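Local coordinates for protein putative GntR-family transcriptional regulator (Bordetella bronchiseptica RB50, PDB 3CNV) that probably regulates transcription as a GntR-family repressor or activator, its UTRA domain being the part expected to bind a small effector molecule, at residues 39-52 against 63-76. Residues are numbered along the deposited sequence; the frame is centred on the assembly and turned at random.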
loop_
_atom_site.group_PDB
_atom_site.type_symbol
_atom_site.label_atom_id
_atom_site.label_comp_id
_atom_site.label_asym_id
_atom_site.label_seq_id
_atom_site.Cartn_x
_atom_site.Cartn_y
_atom_site.Cartn_z
ATOM N N LEU C 39 -1.172 12.436 -18.716
ATOM C CA LEU C 39 -0.759 11.341 -19.637
ATOM C C LEU C 39 0.561 11.655 -20.333
ATOM O O LEU C 39 1.114 10.842 -21.077
ATOM C CB LEU C 39 -1.905 11.022 -20.628
ATOM C CG LEU C 39 -3.147 10.280 -20.098
ATOM C CD1 LEU C 39 -4.354 10.106 -21.172
ATOM C CD2 LEU C 39 -2.802 8.898 -19.443
ATOM N N GLU C 40 1.120 12.795 -19.976
ATOM C CA GLU C 40 2.383 13.277 -20.541
ATOM C C GLU C 40 2.311 13.266 -22.060
ATOM O O GLU C 40 3.195 12.767 -22.750
ATOM C CB GLU C 40 3.579 12.473 -19.995
ATOM C CG GLU C 40 3.721 12.669 -18.450
ATOM C CD GLU C 40 4.663 11.690 -17.758
ATOM O OE1 GLU C 40 5.541 11.116 -18.427
ATOM O OE2 GLU C 40 4.503 11.475 -16.532
ATOM N N LEU C 41 1.205 13.793 -22.584
ATOM C CA LEU C 41 1.022 13.943 -24.031
ATOM C C LEU C 41 1.375 15.353 -24.523
ATOM O O LEU C 41 1.385 16.308 -23.766
ATOM C CB LEU C 41 -0.401 13.639 -24.447
ATOM C CG LEU C 41 -1.027 12.371 -23.841
ATOM C CD1 LEU C 41 -2.457 12.164 -24.361
ATOM C CD2 LEU C 41 -0.179 11.256 -24.209
ATOM N N ARG C 42 1.618 15.442 -25.828
ATOM C CA ARG C 42 1.747 16.725 -26.502
ATOM C C ARG C 42 0.385 17.325 -26.571
ATOM O O ARG C 42 -0.575 16.648 -26.664
ATOM C CB ARG C 42 2.323 16.619 -27.941
ATOM C CG ARG C 42 3.674 15.920 -28.027
ATOM C CD ARG C 42 4.131 15.639 -29.482
ATOM N NE ARG C 42 4.564 14.240 -29.612
ATOM C CZ ARG C 42 3.730 13.226 -29.882
ATOM N NH1 ARG C 42 2.466 13.472 -30.123
ATOM N NH2 ARG C 42 4.162 11.975 -29.973
ATOM N N ALA C 43 0.348 18.644 -26.588
ATOM C CA ALA C 43 -0.894 19.361 -26.779
ATOM C C ALA C 43 -1.501 18.921 -28.087
ATOM O O ALA C 43 -0.853 18.869 -29.129
ATOM C CB ALA C 43 -0.660 20.929 -26.767
ATOM N N GLY C 44 -2.764 18.590 -28.019
ATOM C CA GLY C 44 -3.505 18.365 -29.213
ATOM C C GLY C 44 -3.587 16.912 -29.491
ATOM O O GLY C 44 -4.201 16.515 -30.438
ATOM N N GLU C 45 -2.935 16.115 -28.660
ATOM C CA GLU C 45 -3.012 14.667 -28.841
ATOM C C GLU C 45 -4.414 14.157 -28.590
ATOM O O GLU C 45 -5.125 14.641 -27.714
ATOM C CB GLU C 45 -2.000 13.875 -27.987
ATOM C CG GLU C 45 -0.585 13.961 -28.486
ATOM C CD GLU C 45 0.268 12.788 -27.969
ATOM O OE1 GLU C 45 -0.248 11.645 -27.943
ATOM O OE2 GLU C 45 1.422 13.002 -27.579
ATOM N N THR C 46 -4.778 13.196 -29.419
ATOM C CA THR C 46 -6.040 12.484 -29.332
ATOM C C THR C 46 -5.985 11.421 -28.244
ATOM O O THR C 46 -4.979 10.750 -28.068
ATOM C CB THR C 46 -6.406 11.877 -30.726
ATOM O OG1 THR C 46 -6.679 12.974 -31.652
ATOM C CG2 THR C 46 -7.542 10.961 -30.625
ATOM N N VAL C 47 -7.091 11.343 -27.507
ATOM C CA VAL C 47 -7.350 10.337 -26.480
ATOM C C VAL C 47 -8.681 9.620 -26.760
ATOM O O VAL C 47 -9.592 10.153 -27.324
ATOM C CB VAL C 47 -7.345 10.892 -25.008
ATOM C CG1 VAL C 47 -5.882 11.416 -24.617
ATOM C CG2 VAL C 47 -8.403 11.958 -24.826
ATOM N N VAL C 48 -8.721 8.361 -26.407
ATOM C CA VAL C 48 -9.985 7.632 -26.386
ATOM C C VAL C 48 -10.570 7.860 -25.013
ATOM O O VAL C 48 -9.863 7.780 -23.983
ATOM C CB VAL C 48 -9.786 6.124 -26.530
ATOM C CG1 VAL C 48 -11.205 5.364 -26.505
ATOM C CG2 VAL C 48 -9.018 5.829 -27.757
ATOM N N THR C 49 -11.852 8.153 -24.992
ATOM C CA THR C 49 -12.541 8.226 -23.738
ATOM C C THR C 49 -13.721 7.286 -23.691
ATOM O O THR C 49 -14.480 7.129 -24.634
ATOM C CB THR C 49 -12.972 9.699 -23.392
ATOM O OG1 THR C 49 -13.241 9.793 -21.969
ATOM C CG2 THR C 49 -14.215 10.130 -24.245
ATOM N N ILE C 50 -13.827 6.650 -22.530
ATOM C CA ILE C 50 -14.919 5.760 -22.228
ATOM C C ILE C 50 -15.593 6.201 -20.934
ATOM O O ILE C 50 -14.940 6.599 -19.954
ATOM C CB ILE C 50 -14.346 4.325 -21.994
ATOM C CG1 ILE C 50 -13.483 3.871 -23.204
ATOM C CG2 ILE C 50 -15.455 3.331 -21.591
ATOM C CD1 ILE C 50 -12.646 2.606 -22.908
ATOM N N ARG C 51 -16.905 6.183 -20.966
ATOM C CA ARG C 51 -17.724 6.175 -19.754
ATOM C C ARG C 51 -18.358 4.818 -19.526
ATOM O O ARG C 51 -18.952 4.211 -20.448
ATOM C CB ARG C 51 -18.790 7.260 -19.811
ATOM C CG ARG C 51 -19.580 7.269 -18.502
ATOM C CD ARG C 51 -20.507 8.380 -18.396
ATOM N NE ARG C 51 -19.791 9.593 -18.063
ATOM C CZ ARG C 51 -20.410 10.714 -17.750
ATOM N NH1 ARG C 51 -21.759 10.732 -17.736
ATOM N NH2 ARG C 51 -19.686 11.790 -17.440
ATOM N N ARG C 52 -18.224 4.305 -18.311
ATOM C CA ARG C 52 -18.939 3.049 -17.991
ATOM C C ARG C 52 -19.592 3.050 -16.633
ATOM O O ARG C 52 -19.199 3.773 -15.738
ATOM C CB ARG C 52 -18.032 1.830 -18.154
ATOM C CG ARG C 52 -16.939 1.753 -17.317
ATOM C CD ARG C 52 -17.291 0.993 -16.038
ATOM N NE ARG C 52 -16.047 0.844 -15.348
ATOM C CZ ARG C 52 -15.186 -0.144 -15.533
ATOM N NH1 ARG C 52 -15.504 -1.162 -16.308
ATOM N NH2 ARG C 52 -14.042 -0.133 -14.862
ATOM N N ILE C 63 -19.775 5.178 -11.609
ATOM C CA ILE C 63 -19.642 5.742 -12.937
ATOM C C ILE C 63 -18.178 6.150 -13.123
ATOM O O ILE C 63 -17.608 6.947 -12.348
ATOM C CB ILE C 63 -20.601 6.948 -13.256
ATOM C CG1 ILE C 63 -22.046 6.601 -13.002
ATOM C CG2 ILE C 63 -20.373 7.497 -14.717
ATOM C CD1 ILE C 63 -22.714 5.665 -14.033
ATOM N N ASP C 64 -17.544 5.469 -14.070
ATOM C CA ASP C 64 -16.128 5.700 -14.408
ATOM C C ASP C 64 -16.035 6.429 -15.747
ATOM O O ASP C 64 -16.692 6.052 -16.720
ATOM C CB ASP C 64 -15.356 4.411 -14.593
ATOM C CG ASP C 64 -14.946 3.727 -13.323
ATOM O OD1 ASP C 64 -14.612 4.446 -12.336
ATOM O OD2 ASP C 64 -14.888 2.421 -13.348
ATOM N N ASP C 65 -15.222 7.466 -15.781
ATOM C CA ASP C 65 -14.789 8.123 -17.026
ATOM C C ASP C 65 -13.306 7.805 -17.144
ATOM O O ASP C 65 -12.560 8.051 -16.213
ATOM C CB ASP C 65 -14.970 9.650 -17.043
ATOM C CG ASP C 65 -16.407 10.078 -17.257
ATOM O OD1 ASP C 65 -17.108 9.402 -18.008
ATOM O OD2 ASP C 65 -16.830 11.106 -16.690
ATOM N N LEU C 66 -12.885 7.371 -18.317
ATOM C CA LEU C 66 -11.479 6.960 -18.584
ATOM C C LEU C 66 -10.991 7.731 -19.792
ATOM O O LEU C 66 -11.732 7.997 -20.723
ATOM C CB LEU C 66 -11.419 5.446 -18.977
ATOM C CG LEU C 66 -11.675 4.254 -18.113
ATOM C CD1 LEU C 66 -13.169 4.065 -17.759
ATOM C CD2 LEU C 66 -11.065 3.107 -18.898
ATOM N N TRP C 67 -9.706 8.012 -19.799
ATOM C CA TRP C 67 -9.060 8.655 -20.928
ATOM C C TRP C 67 -7.751 7.863 -21.155
ATOM O O TRP C 67 -6.944 7.683 -20.247
ATOM C CB TRP C 67 -8.683 10.108 -20.604
ATOM C CG TRP C 67 -9.819 11.080 -20.455
ATOM C CD1 TRP C 67 -10.332 11.893 -21.413
ATOM C CD2 TRP C 67 -10.582 11.319 -19.275
ATOM N NE1 TRP C 67 -11.358 12.633 -20.900
ATOM C CE2 TRP C 67 -11.545 12.278 -19.587
ATOM C CE3 TRP C 67 -10.532 10.819 -17.985
ATOM C CZ2 TRP C 67 -12.451 12.765 -18.632
ATOM C CZ3 TRP C 67 -11.427 11.277 -17.056
ATOM C CH2 TRP C 67 -12.396 12.231 -17.374
ATOM N N LEU C 68 -7.563 7.437 -22.368
ATOM C CA LEU C 68 -6.421 6.654 -22.806
ATOM C C LEU C 68 -5.718 7.277 -24.019
ATOM O O LEU C 68 -6.356 7.765 -24.914
ATOM C CB LEU C 68 -6.906 5.269 -23.157
ATOM C CG LEU C 68 -7.744 4.528 -22.095
ATOM C CD1 LEU C 68 -8.594 3.449 -22.746
ATOM C CD2 LEU C 68 -6.761 3.909 -21.086
ATOM N N PRO C 69 -4.376 7.228 -24.045
ATOM C CA PRO C 69 -3.647 7.842 -25.187
ATOM C C PRO C 69 -4.032 7.164 -26.545
ATOM O O PRO C 69 -3.987 5.947 -26.685
ATOM C CB PRO C 69 -2.194 7.631 -24.826
ATOM C CG PRO C 69 -2.190 6.537 -23.741
ATOM C CD PRO C 69 -3.487 6.564 -23.073
ATOM N N GLY C 70 -4.489 7.966 -27.493
ATOM C CA GLY C 70 -5.042 7.440 -28.759
ATOM C C GLY C 70 -4.017 6.516 -29.393
ATOM O O GLY C 70 -4.348 5.467 -29.916
ATOM N N THR C 71 -2.764 6.907 -29.241
ATOM C CA THR C 71 -1.617 6.247 -29.852
ATOM C C THR C 71 -1.616 4.769 -29.539
ATOM O O THR C 71 -1.641 3.949 -30.434
ATOM C CB THR C 71 -0.257 6.886 -29.393
ATOM O OG1 THR C 71 -0.099 6.834 -27.943
ATOM C CG2 THR C 71 -0.143 8.343 -29.886
ATOM N N HIS C 72 -1.722 4.421 -28.272
ATOM C CA HIS C 72 -1.567 3.012 -27.873
ATOM C C HIS C 72 -2.877 2.233 -27.955
ATOM O O HIS C 72 -2.908 1.015 -27.776
ATOM C CB HIS C 72 -0.985 2.919 -26.468
ATOM C CG HIS C 72 0.296 3.670 -26.307
ATOM N ND1 HIS C 72 0.424 4.760 -25.471
ATOM C CD2 HIS C 72 1.506 3.505 -26.902
ATOM C CE1 HIS C 72 1.663 5.218 -25.539
ATOM N NE2 HIS C 72 2.340 4.478 -26.402
ATOM N N PHE C 73 -3.963 2.930 -28.229
ATOM C CA PHE C 73 -5.275 2.311 -28.093
ATOM C C PHE C 73 -6.120 2.474 -29.337
ATOM O O PHE C 73 -7.366 2.439 -29.298
ATOM C CB PHE C 73 -5.988 2.840 -26.849
ATOM C CG PHE C 73 -5.465 2.258 -25.556
ATOM C CD1 PHE C 73 -5.906 1.018 -25.109
ATOM C CD2 PHE C 73 -4.496 2.942 -24.806
ATOM C CE1 PHE C 73 -5.390 0.490 -23.919
ATOM C CE2 PHE C 73 -4.026 2.458 -23.634
ATOM C CZ PHE C 73 -4.464 1.207 -23.186
ATOM N N ARG C 74 -5.412 2.652 -30.452
ATOM C CA ARG C 74 -6.071 2.832 -31.763
ATOM C C ARG C 74 -7.057 1.721 -32.070
ATOM O O ARG C 74 -8.126 1.969 -32.606
ATOM C CB ARG C 74 -5.057 3.054 -32.893
ATOM C CG ARG C 74 -4.683 4.532 -32.921
ATOM C CD ARG C 74 -3.808 4.886 -34.104
ATOM N NE ARG C 74 -2.407 4.645 -33.781
ATOM C CZ ARG C 74 -1.755 3.508 -34.033
ATOM N NH1 ARG C 74 -2.373 2.482 -34.636
ATOM N NH2 ARG C 74 -0.473 3.403 -33.675
ATOM N N GLY C 75 -6.759 0.513 -31.638
ATOM C CA GLY C 75 -7.635 -0.623 -31.957
ATOM C C GLY C 75 -8.933 -0.664 -31.154
ATOM O O GLY C 75 -9.820 -1.511 -31.378
ATOM N N LEU C 76 -9.052 0.266 -30.213
ATOM C CA LEU C 76 -10.120 0.208 -29.217
ATOM C C LEU C 76 -11.398 0.705 -29.854
ATOM O O LEU C 76 -11.443 1.835 -30.328
ATOM C CB LEU C 76 -9.768 1.004 -27.952
ATOM C CG LEU C 76 -10.560 0.842 -26.639
ATOM C CD1 LEU C 76 -10.733 -0.650 -26.273
ATOM C CD2 LEU C 76 -9.881 1.571 -25.508
HETATM O O HOH W 1 -2.304 9.901 -28.504
HETATM O O HOH W 2 -16.024 9.895 -21.133
#
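One face of the Trp67 indole carries Thr49 OG1, 3.5 Å above the ring plane and offset toward the rim, while Val47 CG2 meets the ring edge in plane at CD1. These residues belong to the antiparallel beta hairpin of strands 46-56 and 59-69 in the central sheet of the UTRA domain; backbone pairing runs from Arg52-Asp64 to Val47-Pro69, and Gly70 N still donates to Thr46 O. At the edge of the Arg51 guanidinium lies the Asp65 carboxylate, gripped side-on: NE reaches OD1 at 2.7 Å, 174° at the hydrogen, and NH2 reaches OD2, both oxygens using syn lone pairs. Ile63 CG2 packs over one face of that guanidinium, and Arg147 gives Asp65 OD2 a second salt bridge. Arg52, on the other sheet face, instead brings NE and NH2 to a single oxygen, Asp64 OD2, with NE on its anti lone pair at 2.8 Å; NH1 reaches Ser21 OG and NH2 a bound citrate, probably from the crystallisation liquor. Beside Arg52 on this face, Ile50 CD1 meets Leu76 CD2 tip to tip at 3.9 Å. Thr49 donates to Leu66 O at 2.7 Å because chi1 of -161° swings OG1 away from the amide of its own residue; it and Ile50 N arrive from opposite faces of that carbonyl plane.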